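Local coordinates for protein extracellular PQQ-dependent sugar dehydrogenase (Coprinopsis cinerea, PDB 6JT6) that probably carries electrons on its heme b, as the cytochrome domain of a PQQ-dependent pyranose dehydrogenase that oxidises sugars, at residues 22-34 and 44-58. Numbering follows the deposited sequence.
Sequences QDTDASWGYIFPS and FIGLFQGPASAGWIG. With HEM (protoporphyrin IX containing Fe), chain C.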
loop_
_atom_site.group_PDB
_atom_site.type_symbol
_atom_site.label_atom_id
_atom_site.label_comp_id
_atom_site.label_asym_id
_atom_site.label_seq_id
_atom_site.Cartn_x
_atom_site.Cartn_y
_atom_site.Cartn_z
ATOM N N GLN A 22 -8.784 3.595 13.070
ATOM C CA GLN A 22 -10.042 4.238 13.546
ATOM C C GLN A 22 -10.111 5.781 13.435
ATOM O O GLN A 22 -11.168 6.307 13.124
ATOM C CB GLN A 22 -10.380 3.797 14.998
ATOM C CG GLN A 22 -9.336 4.240 16.039
ATOM C CD GLN A 22 -9.612 3.801 17.477
ATOM O OE1 GLN A 22 -10.759 3.543 17.872
ATOM N NE2 GLN A 22 -8.545 3.737 18.278
ATOM N N ASP A 23 -9.001 6.481 13.694
ATOM C CA ASP A 23 -8.960 7.956 13.651
ATOM C C ASP A 23 -9.077 8.480 12.218
ATOM O O ASP A 23 -9.783 9.449 11.972
ATOM C CB ASP A 23 -7.672 8.504 14.313
ATOM C CG ASP A 23 -7.343 7.799 15.648
ATOM O OD1 ASP A 23 -8.307 7.431 16.374
ATOM O OD2 ASP A 23 -6.143 7.579 15.936
ATOM N N THR A 24 -8.390 7.821 11.287
ATOM C CA THR A 24 -8.353 8.224 9.887
ATOM C C THR A 24 -9.492 7.637 9.056
ATOM O O THR A 24 -9.826 8.159 7.971
ATOM C CB THR A 24 -6.998 7.831 9.272
ATOM O OG1 THR A 24 -6.842 6.399 9.297
ATOM C CG2 THR A 24 -5.840 8.514 10.049
ATOM N N ASP A 25 -10.088 6.550 9.568
ATOM C CA ASP A 25 -11.021 5.702 8.811
ATOM C C ASP A 25 -10.425 5.163 7.489
ATOM O O ASP A 25 -11.119 4.986 6.491
ATOM C CB ASP A 25 -12.351 6.412 8.566
ATOM C CG ASP A 25 -13.084 6.701 9.843
ATOM O OD1 ASP A 25 -13.106 5.812 10.734
ATOM O OD2 ASP A 25 -13.633 7.827 9.949
ATOM N N ALA A 26 -9.121 4.927 7.511
ATOM C CA ALA A 26 -8.456 4.381 6.358
ATOM C C ALA A 26 -8.027 2.951 6.665
ATOM O O ALA A 26 -7.914 2.560 7.855
ATOM C CB ALA A 26 -7.274 5.254 5.999
ATOM N N SER A 27 -7.773 2.186 5.596
ATOM C CA SER A 27 -7.324 0.790 5.698
ATOM C C SER A 27 -6.076 0.533 4.873
ATOM O O SER A 27 -5.915 1.092 3.765
ATOM C CB SER A 27 -8.389 -0.143 5.111
ATOM O OG SER A 27 -9.643 0.097 5.647
ATOM N N TRP A 28 -5.223 -0.342 5.381
ATOM C CA TRP A 28 -4.000 -0.779 4.654
ATOM C C TRP A 28 -4.102 -2.282 4.533
ATOM O O TRP A 28 -4.094 -2.961 5.546
ATOM C CB TRP A 28 -2.740 -0.382 5.436
ATOM C CG TRP A 28 -2.447 1.102 5.364
ATOM C CD1 TRP A 28 -1.516 1.724 4.564
ATOM C CD2 TRP A 28 -3.085 2.147 6.129
ATOM N NE1 TRP A 28 -1.534 3.098 4.796
ATOM C CE2 TRP A 28 -2.480 3.379 5.749
ATOM C CE3 TRP A 28 -4.095 2.161 7.117
ATOM C CZ2 TRP A 28 -2.879 4.611 6.283
ATOM C CZ3 TRP A 28 -4.495 3.410 7.650
ATOM C CH2 TRP A 28 -3.868 4.614 7.231
ATOM N N GLY A 29 -4.238 -2.803 3.308
ATOM C CA GLY A 29 -4.379 -4.240 3.083
ATOM C C GLY A 29 -3.180 -4.782 2.329
ATOM O O GLY A 29 -2.574 -4.046 1.547
ATOM N N TYR A 30 -2.800 -6.039 2.599
ATOM C CA TYR A 30 -1.699 -6.697 1.903
ATOM C C TYR A 30 -2.016 -8.142 1.637
ATOM O O TYR A 30 -2.661 -8.789 2.440
ATOM C CB TYR A 30 -0.376 -6.627 2.697
ATOM C CG TYR A 30 0.004 -5.224 3.049
ATOM C CD1 TYR A 30 0.762 -4.445 2.155
ATOM C CD2 TYR A 30 -0.449 -4.638 4.259
ATOM C CE1 TYR A 30 1.094 -3.128 2.468
ATOM C CE2 TYR A 30 -0.111 -3.335 4.586
ATOM C CZ TYR A 30 0.644 -2.591 3.684
ATOM O OH TYR A 30 0.971 -1.284 3.969
ATOM N N ILE A 31 -1.540 -8.618 0.488
ATOM C CA ILE A 31 -1.560 -10.024 0.135
ATOM C C ILE A 31 -0.144 -10.372 -0.308
ATOM O O ILE A 31 0.408 -9.675 -1.145
ATOM C CB ILE A 31 -2.543 -10.323 -1.024
ATOM C CG1 ILE A 31 -3.918 -9.656 -0.800
ATOM C CG2 ILE A 31 -2.743 -11.825 -1.131
ATOM C CD1 ILE A 31 -4.852 -9.691 -2.013
ATOM N N PHE A 32 0.431 -11.428 0.255
ATOM C CA PHE A 32 1.798 -11.836 -0.099
ATOM C C PHE A 32 1.713 -13.226 -0.726
ATOM O O PHE A 32 0.778 -13.981 -0.423
ATOM C CB PHE A 32 2.758 -11.817 1.124
ATOM C CG PHE A 32 3.199 -10.440 1.537
ATOM C CD1 PHE A 32 4.496 -9.991 1.247
ATOM C CD2 PHE A 32 2.361 -9.611 2.283
ATOM C CE1 PHE A 32 4.907 -8.707 1.635
ATOM C CE2 PHE A 32 2.769 -8.333 2.664
ATOM C CZ PHE A 32 4.038 -7.877 2.335
ATOM N N PRO A 33 2.677 -13.562 -1.613
ATOM C CA PRO A 33 2.703 -14.908 -2.189
ATOM C C PRO A 33 3.251 -15.927 -1.197
ATOM O O PRO A 33 4.022 -15.589 -0.296
ATOM C CB PRO A 33 3.621 -14.756 -3.401
ATOM C CG PRO A 33 4.523 -13.637 -3.045
ATOM C CD PRO A 33 3.693 -12.683 -2.235
ATOM N N SER A 34 2.852 -17.169 -1.404
ATOM C CA SER A 34 3.204 -18.290 -0.555
ATOM C C SER A 34 4.624 -18.825 -0.788
ATOM O O SER A 34 5.538 -18.067 -1.140
ATOM C CB SER A 34 2.186 -19.402 -0.781
ATOM O OG SER A 34 2.289 -20.371 0.241
ATOM N N PHE A 44 4.297 -8.246 -3.630
ATOM C CA PHE A 44 3.054 -8.390 -2.876
ATOM C C PHE A 44 2.010 -7.513 -3.535
ATOM O O PHE A 44 2.335 -6.729 -4.410
ATOM C CB PHE A 44 3.226 -8.029 -1.387
ATOM C CG PHE A 44 3.632 -6.589 -1.138
ATOM C CD1 PHE A 44 2.664 -5.611 -0.900
ATOM C CD2 PHE A 44 4.996 -6.230 -1.081
ATOM C CE1 PHE A 44 3.013 -4.281 -0.687
ATOM C CE2 PHE A 44 5.361 -4.900 -0.839
ATOM C CZ PHE A 44 4.368 -3.929 -0.642
ATOM N N ILE A 45 0.763 -7.689 -3.114
ATOM C CA ILE A 45 -0.333 -6.831 -3.522
ATOM C C ILE A 45 -0.675 -5.954 -2.330
ATOM O O ILE A 45 -0.770 -6.459 -1.189
ATOM C CB ILE A 45 -1.566 -7.670 -3.912
ATOM C CG1 ILE A 45 -1.267 -8.502 -5.181
ATOM C CG2 ILE A 45 -2.804 -6.788 -4.104
ATOM C CD1 ILE A 45 -2.280 -9.639 -5.384
ATOM N N GLY A 46 -0.851 -4.651 -2.584
ATOM C CA GLY A 46 -1.288 -3.737 -1.525
ATOM C C GLY A 46 -2.629 -3.073 -1.814
ATOM O O GLY A 46 -3.075 -3.004 -2.962
ATOM N N LEU A 47 -3.263 -2.574 -0.751
ATOM C CA LEU A 47 -4.476 -1.793 -0.864
ATOM C C LEU A 47 -4.367 -0.613 0.077
ATOM O O LEU A 47 -4.054 -0.801 1.263
ATOM C CB LEU A 47 -5.703 -2.643 -0.495
ATOM C CG LEU A 47 -7.007 -1.861 -0.166
ATOM C CD1 LEU A 47 -7.650 -1.215 -1.395
ATOM C CD2 LEU A 47 -8.026 -2.764 0.512
ATOM N N PHE A 48 -4.608 0.584 -0.465
ATOM C CA PHE A 48 -4.810 1.791 0.336
ATOM C C PHE A 48 -6.263 2.152 0.115
ATOM O O PHE A 48 -6.691 2.318 -1.026
ATOM C CB PHE A 48 -3.962 2.962 -0.169
ATOM C CG PHE A 48 -2.464 2.762 -0.041
ATOM C CD1 PHE A 48 -1.902 2.100 1.060
ATOM C CD2 PHE A 48 -1.602 3.297 -1.017
ATOM C CE1 PHE A 48 -0.512 1.973 1.165
ATOM C CE2 PHE A 48 -0.217 3.157 -0.908
ATOM C CZ PHE A 48 0.315 2.502 0.177
ATOM N N GLN A 49 -6.999 2.339 1.204
ATOM C CA GLN A 49 -8.405 2.702 1.103
ATOM C C GLN A 49 -8.691 3.757 2.151
ATOM O O GLN A 49 -8.250 3.640 3.290
ATOM C CB GLN A 49 -9.296 1.476 1.328
ATOM C CG GLN A 49 -10.793 1.785 1.234
ATOM C CD GLN A 49 -11.622 0.525 1.029
ATOM O OE1 GLN A 49 -11.444 -0.189 0.057
ATOM N NE2 GLN A 49 -12.532 0.256 1.956
ATOM N N GLY A 50 -9.445 4.776 1.787
ATOM C CA GLY A 50 -9.861 5.714 2.794
ATOM C C GLY A 50 -10.989 6.581 2.300
ATOM O O GLY A 50 -11.480 6.360 1.187
ATOM N N PRO A 51 -11.401 7.561 3.129
ATOM C CA PRO A 51 -12.412 8.562 2.767
ATOM C C PRO A 51 -12.024 9.205 1.444
ATOM O O PRO A 51 -10.849 9.476 1.231
ATOM C CB PRO A 51 -12.310 9.598 3.917
ATOM C CG PRO A 51 -11.793 8.795 5.060
ATOM C CD PRO A 51 -10.755 7.897 4.417
ATOM N N ALA A 52 -12.996 9.446 0.563
ATOM C CA ALA A 52 -12.709 10.045 -0.747
ATOM C C ALA A 52 -12.111 11.448 -0.646
ATOM O O ALA A 52 -11.483 11.937 -1.584
ATOM C CB ALA A 52 -13.971 10.087 -1.584
ATOM N N SER A 53 -12.327 12.107 0.478
ATOM C CA SER A 53 -11.820 13.453 0.656
ATOM C C SER A 53 -10.375 13.513 1.154
ATOM O O SER A 53 -9.805 14.612 1.226
ATOM C CB SER A 53 -12.745 14.222 1.600
ATOM O OG SER A 53 -12.770 13.627 2.913
ATOM N N ALA A 54 -9.803 12.358 1.527
ATOM C CA ALA A 54 -8.428 12.292 2.035
ATOM C C ALA A 54 -7.443 12.775 0.988
ATOM O O ALA A 54 -7.675 12.622 -0.205
ATOM C CB ALA A 54 -8.064 10.862 2.472
ATOM N N GLY A 55 -6.296 13.285 1.421
ATOM C CA GLY A 55 -5.301 13.785 0.458
ATOM C C GLY A 55 -4.423 12.702 -0.149
ATOM O O GLY A 55 -4.329 12.576 -1.381
ATOM N N TRP A 56 -3.794 11.913 0.718
ATOM C CA TRP A 56 -3.022 10.750 0.268
ATOM C C TRP A 56 -2.906 9.710 1.390
ATOM O O TRP A 56 -3.178 9.996 2.560
ATOM C CB TRP A 56 -1.633 11.170 -0.257
ATOM C CG TRP A 56 -0.726 11.921 0.698
ATOM C CD1 TRP A 56 -0.495 13.271 0.724
ATOM C CD2 TRP A 56 0.108 11.345 1.726
ATOM N NE1 TRP A 56 0.430 13.574 1.725
ATOM C CE2 TRP A 56 0.819 12.405 2.340
ATOM C CE3 TRP A 56 0.308 10.018 2.196
ATOM C CZ2 TRP A 56 1.755 12.188 3.373
ATOM C CZ3 TRP A 56 1.234 9.797 3.231
ATOM C CH2 TRP A 56 1.948 10.883 3.804
ATOM N N ILE A 57 -2.530 8.489 1.005
ATOM C CA ILE A 57 -2.454 7.352 1.911
ATOM C C ILE A 57 -1.168 6.610 1.540
ATOM O O ILE A 57 -0.915 6.346 0.359
ATOM C CB ILE A 57 -3.655 6.401 1.720
ATOM C CG1 ILE A 57 -4.986 7.174 1.721
ATOM C CG2 ILE A 57 -3.612 5.240 2.765
ATOM C CD1 ILE A 57 -6.191 6.346 1.258
ATOM N N GLY A 58 -0.375 6.267 2.549
ATOM C CA GLY A 58 0.933 5.673 2.340
ATOM C C GLY A 58 1.400 4.719 3.417
ATOM O O GLY A 58 0.736 4.523 4.441
HETATM C CHA HEM C . 6.718 9.690 11.014
HETATM C CHB HEM C . 8.014 13.832 8.809
HETATM C CHC HEM C . 6.231 12.196 4.614
HETATM C CHD HEM C . 5.757 7.756 6.660
HETATM C C1A HEM C . 7.175 10.976 10.786
HETATM C C2A HEM C . 7.614 11.864 11.802
HETATM C C3A HEM C . 7.964 13.033 11.168
HETATM C C4A HEM C . 7.751 12.872 9.771
HETATM C CMA HEM C . 8.496 14.296 11.828
HETATM C CAA HEM C . 7.686 11.580 13.295
HETATM C CBA HEM C . 6.310 11.363 13.951
HETATM C CGA HEM C . 5.302 12.451 13.690
HETATM O O1A HEM C . 4.274 12.249 12.990
HETATM O O2A HEM C . 5.486 13.583 14.186
HETATM C C1B HEM C . 7.622 13.760 7.476
HETATM C C2B HEM C . 7.743 14.861 6.562
HETATM C C3B HEM C . 7.196 14.417 5.374
HETATM C C4B HEM C . 6.765 13.018 5.606
HETATM C CMB HEM C . 8.328 16.250 6.888
HETATM C CAB HEM C . 7.043 15.094 4.056
HETATM C CBB HEM C . 6.772 16.387 3.917
HETATM C C1C HEM C . 6.021 10.799 4.774
HETATM C C2C HEM C . 5.579 9.924 3.755
HETATM C C3C HEM C . 5.443 8.650 4.321
HETATM C C4C HEM C . 5.782 8.762 5.721
HETATM C CMC HEM C . 5.362 10.352 2.314
HETATM C CAC HEM C . 5.046 7.405 3.604
HETATM C CBC HEM C . 4.134 7.421 2.607
HETATM C C1D HEM C . 5.913 7.991 8.034
HETATM C C2D HEM C . 5.748 6.915 9.035
HETATM C C3D HEM C . 6.033 7.435 10.235
HETATM C C4D HEM C . 6.384 8.844 9.958
HETATM C CMD HEM C . 5.333 5.486 8.804
HETATM C CAD HEM C . 5.944 6.730 11.588
HETATM C CBD HEM C . 7.147 5.880 11.951
HETATM C CGD HEM C . 8.290 6.789 12.313
HETATM O O1D HEM C . 9.373 6.806 11.666
HETATM O O2D HEM C . 8.131 7.568 13.262
HETATM N NA HEM C . 7.238 11.621 9.548
HETATM N NB HEM C . 7.047 12.709 6.877
HETATM N NC HEM C . 6.093 10.089 5.951
HETATM N ND HEM C . 6.334 9.138 8.633
HETATM FE FE HEM C . 6.691 10.850 7.796
#
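Six backbone hydrogen bonds zip strand 26-33 to strand 44-51 through the reciprocal pairs Ser-27/Gln-49, Gly-29/Leu-47 and Ile-31/Ile-45. One side-chain bond reaches past this ladder: the indole NE1 of Trp-28 donates to Gly-58 O (2.7 Å) in strand 56-58. It is bent, 141° at the hydrogen, and the donor stands above the carbonyl plane.

The two long strands form an antiparallel beta hairpin within one sheet of the beta-sandwich, the fold of the cellobiose dehydrogenase cytochrome domain. After the type I turn Pro-51 to Ala-54 the chain crosses to the other sheet, where Trp-56 CH2 lies 3.8 Å from heme C2C and Gly-58 CA 3.7 Å from heme CBC. The indole bond of Trp-28 thus ties the hairpin to a strand lining the heme pocket.

Aromatic contacts fill the face between the sheets. Phe-44 CB sits over the centre of the Phe-32 ring, 3.4 Å above its plane, in a CH-pi contact. A chi1 of 62° tucks the Phe-44 ring between its own N and C, which sets it beside Phe-32; the two planes are tilted by only 23° but displaced, with little overlap. Phe-44 also meets Tyr-30 CD1 through CE1 at 3.6 Å. Phe-48 CD1 approaches Trp-28 CD1 obliquely (3.5 Å), while Ile-57 CG2 touches Trp-28 CZ2. On the reverse face Ile-31 and Ile-45 pair through their CB atoms, and both touch Tyr-182 of helix 182-191.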